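Local coordinates for beta-carbonic anhydrase (Methanothermobacter thermautotrophicus, PDB 1G5C), which catalyses the reversible hydration of carbon dioxide to bicarbonate, as a zinc-dependent carbonic anhydrase of the beta class, at residues I55-N60 / D64-S69; E130-G135 / K164-D169; R138-P143 / I149-L154. All blocks are in the same frame, centred on the assembly; numbering follows the deposited sequence.

Contact 1. Residues I55-N60 / D64-S69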
loop_
_atom_site.group_PDB
_atom_site.type_symbol
_atom_site.label_atom_id
_atom_site.label_comp_id
_atom_site.label_asym_id
_atom_site.label_seq_id
_atom_site.Cartn_x
_atom_site.Cartn_y
_atom_site.Cartn_z
ATOM N N ILE A 55 2.744 -1.415 3.088
ATOM C CA ILE A 55 2.779 -0.872 1.731
ATOM C C ILE A 55 3.034 -2.034 0.776
ATOM O O ILE A 55 3.882 -2.890 1.047
ATOM C CB ILE A 55 3.908 0.163 1.595
ATOM C CG1 ILE A 55 3.652 1.317 2.570
ATOM C CG2 ILE A 55 3.996 0.678 0.147
ATOM C CD1 ILE A 55 4.847 2.283 2.752
ATOM N N LYS A 56 2.308 -2.080 -0.338
ATOM C CA LYS A 56 2.479 -3.162 -1.308
ATOM C C LYS A 56 2.314 -2.681 -2.743
ATOM O O LYS A 56 1.394 -1.922 -3.054
ATOM C CB LYS A 56 1.442 -4.291 -1.084
ATOM C CG LYS A 56 1.559 -5.071 0.227
ATOM C CD LYS A 56 0.492 -6.197 0.291
ATOM C CE LYS A 56 0.641 -7.081 1.520
ATOM N NZ LYS A 56 -0.217 -8.325 1.393
ATOM N N ASN A 57 3.216 -3.119 -3.616
ATOM C CA ASN A 57 3.123 -2.776 -5.028
ATOM C C ASN A 57 3.727 -3.954 -5.789
ATOM O O ASN A 57 4.093 -4.960 -5.177
ATOM C CB ASN A 57 3.853 -1.458 -5.338
ATOM C CG ASN A 57 5.380 -1.547 -5.147
ATOM O OD1 ASN A 57 5.954 -2.622 -4.944
ATOM N ND2 ASN A 57 6.035 -0.400 -5.228
ATOM N N ALA A 58 3.823 -3.860 -7.112
ATOM C CA ALA A 58 4.357 -4.982 -7.876
ATOM C C ALA A 58 5.875 -5.128 -7.726
ATOM O O ALA A 58 6.631 -4.284 -8.210
ATOM C CB ALA A 58 3.983 -4.831 -9.364
ATOM N N GLY A 59 6.313 -6.189 -7.046
ATOM C CA GLY A 59 7.740 -6.430 -6.869
ATOM C C GLY A 59 8.414 -5.724 -5.712
ATOM O O GLY A 59 9.642 -5.765 -5.608
ATOM N N ASN A 60 7.625 -5.107 -4.826
ATOM C CA ASN A 60 8.154 -4.354 -3.688
ATOM C C ASN A 60 9.343 -3.489 -4.084
ATOM O O ASN A 60 10.423 -3.530 -3.480
ATOM C CB ASN A 60 8.514 -5.268 -2.500
ATOM C CG ASN A 60 9.441 -6.412 -2.880
ATOM O OD1 ASN A 60 8.993 -7.467 -3.309
ATOM N ND2 ASN A 60 10.731 -6.208 -2.713
ATOM N N ASP A 64 8.860 6.602 -5.882
ATOM C CA ASP A 64 8.399 7.816 -5.206
ATOM C C ASP A 64 7.151 7.610 -4.354
ATOM O O ASP A 64 7.037 8.184 -3.263
ATOM C CB ASP A 64 8.116 8.923 -6.221
ATOM C CG ASP A 64 9.333 9.276 -7.053
ATOM O OD1 ASP A 64 10.418 9.495 -6.466
ATOM O OD2 ASP A 64 9.204 9.341 -8.296
ATOM N N GLY A 65 6.207 6.824 -4.870
ATOM C CA GLY A 65 4.974 6.564 -4.142
ATOM C C GLY A 65 5.232 5.836 -2.833
ATOM O O GLY A 65 4.621 6.138 -1.812
ATOM N N VAL A 66 6.138 4.866 -2.860
ATOM C CA VAL A 66 6.467 4.122 -1.662
ATOM C C VAL A 66 7.130 5.031 -0.629
ATOM O O VAL A 66 6.783 4.999 0.563
ATOM C CB VAL A 66 7.402 2.935 -2.006
ATOM C CG1 VAL A 66 8.000 2.335 -0.735
ATOM C CG2 VAL A 66 6.610 1.883 -2.760
ATOM N N ILE A 67 8.079 5.852 -1.086
ATOM C CA ILE A 67 8.775 6.751 -0.183
ATOM C C ILE A 67 7.792 7.717 0.484
ATOM O O ILE A 67 7.860 7.948 1.686
ATOM C CB ILE A 67 9.886 7.532 -0.940
ATOM C CG1 ILE A 67 11.001 6.554 -1.341
ATOM C CG2 ILE A 67 10.442 8.649 -0.062
ATOM C CD1 ILE A 67 12.007 7.123 -2.350
ATOM N N ARG A 68 6.864 8.260 -0.294
ATOM C CA ARG A 68 5.873 9.175 0.250
ATOM C C ARG A 68 4.958 8.510 1.291
ATOM O O ARG A 68 4.597 9.132 2.298
ATOM C CB ARG A 68 5.058 9.784 -0.903
ATOM C CG ARG A 68 5.656 11.114 -1.427
ATOM C CD ARG A 68 5.656 11.208 -2.949
ATOM N NE ARG A 68 4.463 10.612 -3.542
ATOM C CZ ARG A 68 4.334 10.316 -4.832
ATOM N N SER A 69 4.584 7.254 1.059
ATOM C CA SER A 69 3.732 6.536 1.999
ATOM C C SER A 69 4.526 6.223 3.258
ATOM O O SER A 69 4.014 6.323 4.376
ATOM C CB SER A 69 3.209 5.234 1.371
ATOM O OG SER A 69 2.087 5.486 0.533
#

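Contact 2. Residues E130-G135 / K164-D169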
loop_
_atom_site.group_PDB
_atom_site.type_symbol
_atom_site.label_atom_id
_atom_site.label_comp_id
_atom_site.label_asym_id
_atom_site.label_seq_id
_atom_site.Cartn_x
_atom_site.Cartn_y
_atom_site.Cartn_z
ATOM N N GLU A 130 18.613 -8.571 -4.897
ATOM C CA GLU A 130 19.217 -7.290 -5.233
ATOM C C GLU A 130 18.171 -6.176 -5.223
ATOM O O GLU A 130 18.466 -5.028 -4.886
ATOM C CB GLU A 130 19.910 -7.359 -6.599
ATOM C CG GLU A 130 19.089 -7.989 -7.701
ATOM C CD GLU A 130 19.905 -8.224 -8.972
ATOM O OE1 GLU A 130 20.033 -7.284 -9.787
ATOM O OE2 GLU A 130 20.430 -9.346 -9.141
ATOM N N ASN A 131 16.947 -6.506 -5.604
ATOM C CA ASN A 131 15.885 -5.497 -5.578
ATOM C C ASN A 131 15.657 -5.016 -4.145
ATOM O O ASN A 131 15.451 -3.821 -3.907
ATOM C CB ASN A 131 14.596 -6.074 -6.143
ATOM C CG ASN A 131 13.472 -5.091 -6.088
ATOM O OD1 ASN A 131 13.583 -3.994 -6.624
ATOM N ND2 ASN A 131 12.376 -5.469 -5.428
ATOM N N VAL A 132 15.693 -5.939 -3.182
ATOM C CA VAL A 132 15.518 -5.570 -1.783
ATOM C C VAL A 132 16.660 -4.649 -1.283
ATOM O O VAL A 132 16.418 -3.604 -0.661
ATOM C CB VAL A 132 15.452 -6.816 -0.872
ATOM C CG1 VAL A 132 15.538 -6.383 0.592
ATOM C CG2 VAL A 132 14.137 -7.583 -1.100
ATOM N N ILE A 133 17.901 -5.050 -1.543
ATOM C CA ILE A 133 19.064 -4.273 -1.138
ATOM C C ILE A 133 18.977 -2.892 -1.768
ATOM O O ILE A 133 19.266 -1.885 -1.128
ATOM C CB ILE A 133 20.381 -4.955 -1.594
ATOM C CG1 ILE A 133 20.580 -6.265 -0.827
ATOM C CG2 ILE A 133 21.580 -4.018 -1.344
ATOM C CD1 ILE A 133 20.703 -6.069 0.657
ATOM N N GLU A 134 18.587 -2.849 -3.033
ATOM C CA GLU A 134 18.455 -1.585 -3.745
ATOM C C GLU A 134 17.381 -0.715 -3.067
ATOM O O GLU A 134 17.541 0.501 -2.940
ATOM C CB GLU A 134 18.061 -1.865 -5.197
ATOM C CG GLU A 134 17.804 -0.625 -6.039
ATOM C CD GLU A 134 18.987 0.334 -6.038
ATOM O OE1 GLU A 134 20.142 -0.138 -6.146
ATOM O OE2 GLU A 134 18.759 1.559 -5.939
ATOM N N GLY A 135 16.284 -1.339 -2.639
ATOM C CA GLY A 135 15.229 -0.585 -1.980
ATOM C C GLY A 135 15.733 -0.014 -0.673
ATOM O O GLY A 135 15.401 1.107 -0.297
ATOM N N LYS A 164 14.954 -14.787 5.333
ATOM C CA LYS A 164 16.398 -14.744 5.180
ATOM C C LYS A 164 16.783 -13.262 5.231
ATOM O O LYS A 164 16.297 -12.464 4.444
ATOM C CB LYS A 164 16.815 -15.353 3.844
ATOM C CG LYS A 164 18.277 -15.088 3.502
ATOM C CD LYS A 164 18.631 -15.580 2.113
ATOM C CE LYS A 164 20.116 -15.289 1.780
ATOM N NZ LYS A 164 20.462 -15.723 0.393
ATOM N N PRO A 165 17.631 -12.868 6.186
ATOM C CA PRO A 165 17.978 -11.447 6.209
ATOM C C PRO A 165 18.983 -11.066 5.127
ATOM O O PRO A 165 19.915 -11.820 4.853
ATOM C CB PRO A 165 18.509 -11.238 7.635
ATOM C CG PRO A 165 19.091 -12.568 7.978
ATOM C CD PRO A 165 18.105 -13.564 7.398
ATOM N N LEU A 166 18.766 -9.911 4.494
ATOM C CA LEU A 166 19.663 -9.413 3.451
ATOM C C LEU A 166 20.453 -8.231 3.994
ATOM O O LEU A 166 21.617 -8.033 3.655
ATOM C CB LEU A 166 18.874 -8.993 2.204
ATOM C CG LEU A 166 18.182 -10.175 1.495
ATOM C CD1 LEU A 166 17.378 -9.694 0.300
ATOM C CD2 LEU A 166 19.251 -11.187 1.045
ATOM N N TYR A 167 19.806 -7.437 4.838
ATOM C CA TYR A 167 20.457 -6.290 5.439
ATOM C C TYR A 167 19.789 -5.962 6.746
ATOM O O TYR A 167 18.575 -5.804 6.819
ATOM C CB TYR A 167 20.409 -5.074 4.517
ATOM C CG TYR A 167 20.966 -3.822 5.167
ATOM C CD1 TYR A 167 20.162 -3.023 5.982
ATOM C CD2 TYR A 167 22.314 -3.474 5.025
ATOM C CE1 TYR A 167 20.678 -1.916 6.649
ATOM C CE2 TYR A 167 22.842 -2.365 5.688
ATOM C CZ TYR A 167 22.019 -1.594 6.494
ATOM O OH TYR A 167 22.531 -0.506 7.158
ATOM N N LEU A 168 20.600 -5.866 7.787
ATOM C CA LEU A 168 20.088 -5.535 9.111
ATOM C C LEU A 168 20.662 -4.246 9.646
ATOM O O LEU A 168 21.891 -4.093 9.762
ATOM C CB LEU A 168 20.377 -6.656 10.114
ATOM C CG LEU A 168 19.610 -7.975 9.879
ATOM C CD1 LEU A 168 19.938 -8.957 11.025
ATOM C CD2 LEU A 168 18.088 -7.698 9.837
ATOM N N ASP A 169 19.762 -3.299 9.910
ATOM C CA ASP A 169 20.115 -1.970 10.391
ATOM C C ASP A 169 20.048 -2.045 11.943
ATOM O O ASP A 169 19.743 -3.105 12.541
ATOM C CB ASP A 169 19.066 -0.968 9.897
ATOM C CG ASP A 169 19.677 0.407 9.686
ATOM O OD1 ASP A 169 20.929 0.579 9.729
ATOM O OD2 ASP A 169 18.904 1.325 9.409
#

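Contact 3. Residues R138-P143 / I149-L154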
loop_
_atom_site.group_PDB
_atom_site.type_symbol
_atom_site.label_atom_id
_atom_site.label_comp_id
_atom_site.label_asym_id
_atom_site.label_seq_id
_atom_site.Cartn_x
_atom_site.Cartn_y
_atom_site.Cartn_z
ATOM N N ARG A 138 17.745 3.066 -1.427
ATOM C CA ARG A 138 16.907 4.198 -1.792
ATOM C C ARG A 138 16.264 4.863 -0.590
ATOM O O ARG A 138 16.237 6.085 -0.493
ATOM C CB ARG A 138 15.811 3.774 -2.757
ATOM C CG ARG A 138 16.231 3.854 -4.202
ATOM C CD ARG A 138 15.122 3.437 -5.120
ATOM N NE ARG A 138 15.672 2.619 -6.191
ATOM C CZ ARG A 138 15.027 2.292 -7.306
ATOM N NH1 ARG A 138 13.785 2.715 -7.518
ATOM N NH2 ARG A 138 15.630 1.531 -8.211
ATOM N N LEU A 139 15.741 4.060 0.328
ATOM C CA LEU A 139 15.101 4.617 1.511
ATOM C C LEU A 139 16.128 5.341 2.372
ATOM O O LEU A 139 15.900 6.459 2.827
ATOM C CB LEU A 139 14.418 3.511 2.323
ATOM C CG LEU A 139 13.088 2.992 1.758
ATOM C CD1 LEU A 139 12.619 1.799 2.560
ATOM C CD2 LEU A 139 12.048 4.110 1.810
ATOM N N LYS A 140 17.267 4.703 2.590
ATOM C CA LYS A 140 18.309 5.305 3.406
ATOM C C LYS A 140 18.913 6.565 2.790
ATOM O O LYS A 140 19.338 7.456 3.515
ATOM C CB LYS A 140 19.399 4.272 3.697
ATOM C CG LYS A 140 19.038 3.361 4.853
ATOM C CD LYS A 140 20.199 2.464 5.208
ATOM C CE LYS A 140 20.181 2.129 6.692
ATOM N NZ LYS A 140 20.211 3.369 7.559
ATOM N N SER A 141 18.918 6.642 1.464
ATOM C CA SER A 141 19.464 7.791 0.733
ATOM C C SER A 141 18.479 8.956 0.603
ATOM O O SER A 141 18.872 10.082 0.293
ATOM C CB SER A 141 19.855 7.367 -0.681
ATOM O OG SER A 141 20.723 6.248 -0.665
ATOM N N SER A 142 17.200 8.680 0.821
ATOM C CA SER A 142 16.188 9.708 0.665
ATOM C C SER A 142 16.161 10.773 1.743
ATOM O O SER A 142 16.160 10.469 2.935
ATOM C CB SER A 142 14.792 9.078 0.556
ATOM O OG SER A 142 13.788 10.086 0.592
ATOM N N PRO A 143 16.153 12.054 1.328
ATOM C CA PRO A 143 16.109 13.166 2.285
ATOM C C PRO A 143 14.790 13.175 3.084
ATOM O O PRO A 143 14.651 13.908 4.066
ATOM C CB PRO A 143 16.286 14.403 1.395
ATOM C CG PRO A 143 15.758 13.946 0.051
ATOM C CD PRO A 143 16.312 12.548 -0.054
ATOM N N ILE A 149 15.744 6.415 11.455
ATOM C CA ILE A 149 14.815 5.327 11.123
ATOM C C ILE A 149 15.578 4.043 10.756
ATOM O O ILE A 149 16.480 4.064 9.923
ATOM C CB ILE A 149 13.896 5.715 9.919
ATOM C CG1 ILE A 149 13.234 7.076 10.173
ATOM C CG2 ILE A 149 12.827 4.650 9.711
ATOM C CD1 ILE A 149 12.455 7.164 11.508
ATOM N N GLY A 150 15.227 2.922 11.378
ATOM C CA GLY A 150 15.908 1.686 11.034
ATOM C C GLY A 150 15.300 1.107 9.767
ATOM O O GLY A 150 14.073 1.013 9.668
ATOM N N VAL A 151 16.134 0.731 8.796
ATOM C CA VAL A 151 15.643 0.175 7.533
ATOM C C VAL A 151 16.306 -1.179 7.288
ATOM O O VAL A 151 17.537 -1.277 7.154
ATOM C CB VAL A 151 15.929 1.136 6.362
ATOM C CG1 VAL A 151 15.305 0.606 5.083
ATOM C CG2 VAL A 151 15.366 2.511 6.679
ATOM N N HIS A 152 15.480 -2.223 7.262
ATOM C CA HIS A 152 15.957 -3.588 7.102
ATOM C C HIS A 152 15.469 -4.206 5.803
ATOM O O HIS A 152 14.432 -3.816 5.267
ATOM C CB HIS A 152 15.474 -4.437 8.287
ATOM C CG HIS A 152 15.718 -3.795 9.627
ATOM N ND1 HIS A 152 16.975 -3.661 10.167
ATOM C CD2 HIS A 152 14.858 -3.251 10.523
ATOM C CE1 HIS A 152 16.884 -3.065 11.347
ATOM N NE2 HIS A 152 15.612 -2.806 11.582
ATOM N N GLY A 153 16.224 -5.177 5.302
ATOM C CA GLY A 153 15.850 -5.842 4.073
ATOM C C GLY A 153 15.845 -7.337 4.309
ATOM O O GLY A 153 16.817 -7.887 4.828
ATOM N N LEU A 154 14.751 -7.992 3.925
ATOM C CA LEU A 154 14.602 -9.426 4.113
ATOM C C LEU A 154 13.991 -10.010 2.866
ATOM O O LEU A 154 13.399 -9.294 2.060
ATOM C CB LEU A 154 13.628 -9.734 5.271
ATOM C CG LEU A 154 13.827 -9.114 6.656
ATOM C CD1 LEU A 154 12.680 -9.536 7.578
ATOM C CD2 LEU A 154 15.149 -9.555 7.224
HETATM O O HOH W 1 17.736 5.284 7.610
#

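Contact 1. Residues I55-N60 / D64-S69
I55 and V66 carry most of this contact, in which the end of a beta strand is covered by the first turn and a half of the helix that follows it. The ethyl arm of I55 lies beside its own backbone N (chi1 -61°) and runs on extended, which brings CD1 of I55 to 3.6 Å from CB of S69 and 4.0 Å from the carbonyl O of V66. The other branch, CG2 of I55, packs against CG2 of V66 at 4.1 Å, the two side chains crossing at a slant. The same V66 methyl also meets N57, whose amide ND2 comes to 3.4 Å from CG2 of V66, with the side chains at about a right angle. One valine methyl thus touches both an isoleucine methyl and an amide. That amide is held by a hydrogen bond from its ND2 to the carbonyl O of I61, between the segments. No hydrogen bond joins the two segments, and the contact is one of van der Waals packing. The hydroxyl of S69 accepts a hydrogen bond from the backbone N of A58 of the second subunit, so the helix turn that receives I55 also takes part in the dimer interface. N57 begins a type II turn that reverses the chain through N60, and its side chain lies about 8 Å from the bound zinc ion. The strand and helix segments run almost antiparallel, at 172°, with axes 9.5 Å apart, as in the strand-to-helix half of a beta-alpha-beta unit. Strand 53-57 is one of the sheet's two outermost strands within this chain, and K56 bonds through its backbone to the second subunit; on strand 27-32, I55 backbone-bonds to I29 and T31 and packs on C28, and V66 reaches I30.

Contact 2. Residues E130-G135 / K164-D169
L166, at a corner of the chain, reaches onto helix 128-141, where V132 and I133 receive different parts of it. Its CB is met by the end of I133: CD1 of I133 stands 3.8 Å from CB of L166 and 3.7 Å from the carbonyl O of the same leucine. From CB the chain continues with CG beside the backbone N (chi1 -66°), and CD1 then extends toward the helix. There CD1 of L166 lies 3.7 Å from CB of V132 and 3.8 Å from CG1 of V132, while CG2 of the valine is slightly farther off. The methyl therefore sits over the branch point of V132, and the two side chains cross at about a right angle. L166 and Y167 form a classic beta bulge opposite G153 of strand 150-156, both bonding to it through the backbone; the chain turns a corner at this point, on the edge strand of the sheet. The CB of I133 does not head straight for the strand, but the bend at chi2 (-62°) swings CD1 inward, so that this single methyl touches L166 and also CB of Y167 at 4.0 Å. Past CB the tyrosine leads away from I133, and its side chain packs on V136 and K140 farther along the helix. At the far end, OH of Y167 donates a hydrogen bond of 3.2 Å to OD1 of D169, meeting the carboxylate from above its plane.

Contact 3. Residues R138-P143 / I149-L154
V151 presents its two methyls to successive residues near the end of helix 128-141. The apolar packing is divided between them: CG1 of V151 meets CD1 of L139 at 3.9 Å and CB of L139 at 4.1 Å, the side chains meeting at a slant, whereas CB and CG2 of V151 face the aliphatic stem of K140. Here CG of K140 lies 4.1 Å from CB of V151, and the two side chains pass each other in opposite directions. The polar part is indirect. The lysine chain bends at its last torsion (chi4 -57°), and NZ of K140 donates to a water at 3.1 Å, which in turn donates to the carbonyl O of I149 at 2.9 Å. NZ also forms a salt bridge with the penultimate residue, D169, whose carboxylate accepts the backbone N-H of V151, so lysine, water and aspartate together tie the helix to the start of the strand. Within the sheet, strand 150-156 lies between strands 81-87 and 163-165. L139 continues the apolar layer beyond V151, packing on I82 and I84 of strand 81-87 and on I67 of helix 64-77.

From the N terminus, contact 1 closes first, across a three-residue connection, and joins strand 53-57 at one edge of the sheet to the helix that follows. Contact 2 opens later at 130-135 and closes only near the C terminus, at 164-169. Contact 3 lies wholly inside that long loop, linking the end of the same helix, 128-141, to strand 150-156. Contacts 2 and 3 thus hold successive parts of one helix against strand 150-156 and the bulged corner beside its antiparallel neighbour 163-165. Contact 1 is in series with both, yet touches each: N131 and V132 pack against the 57-60 turn, and S142, just past the helix, against I67.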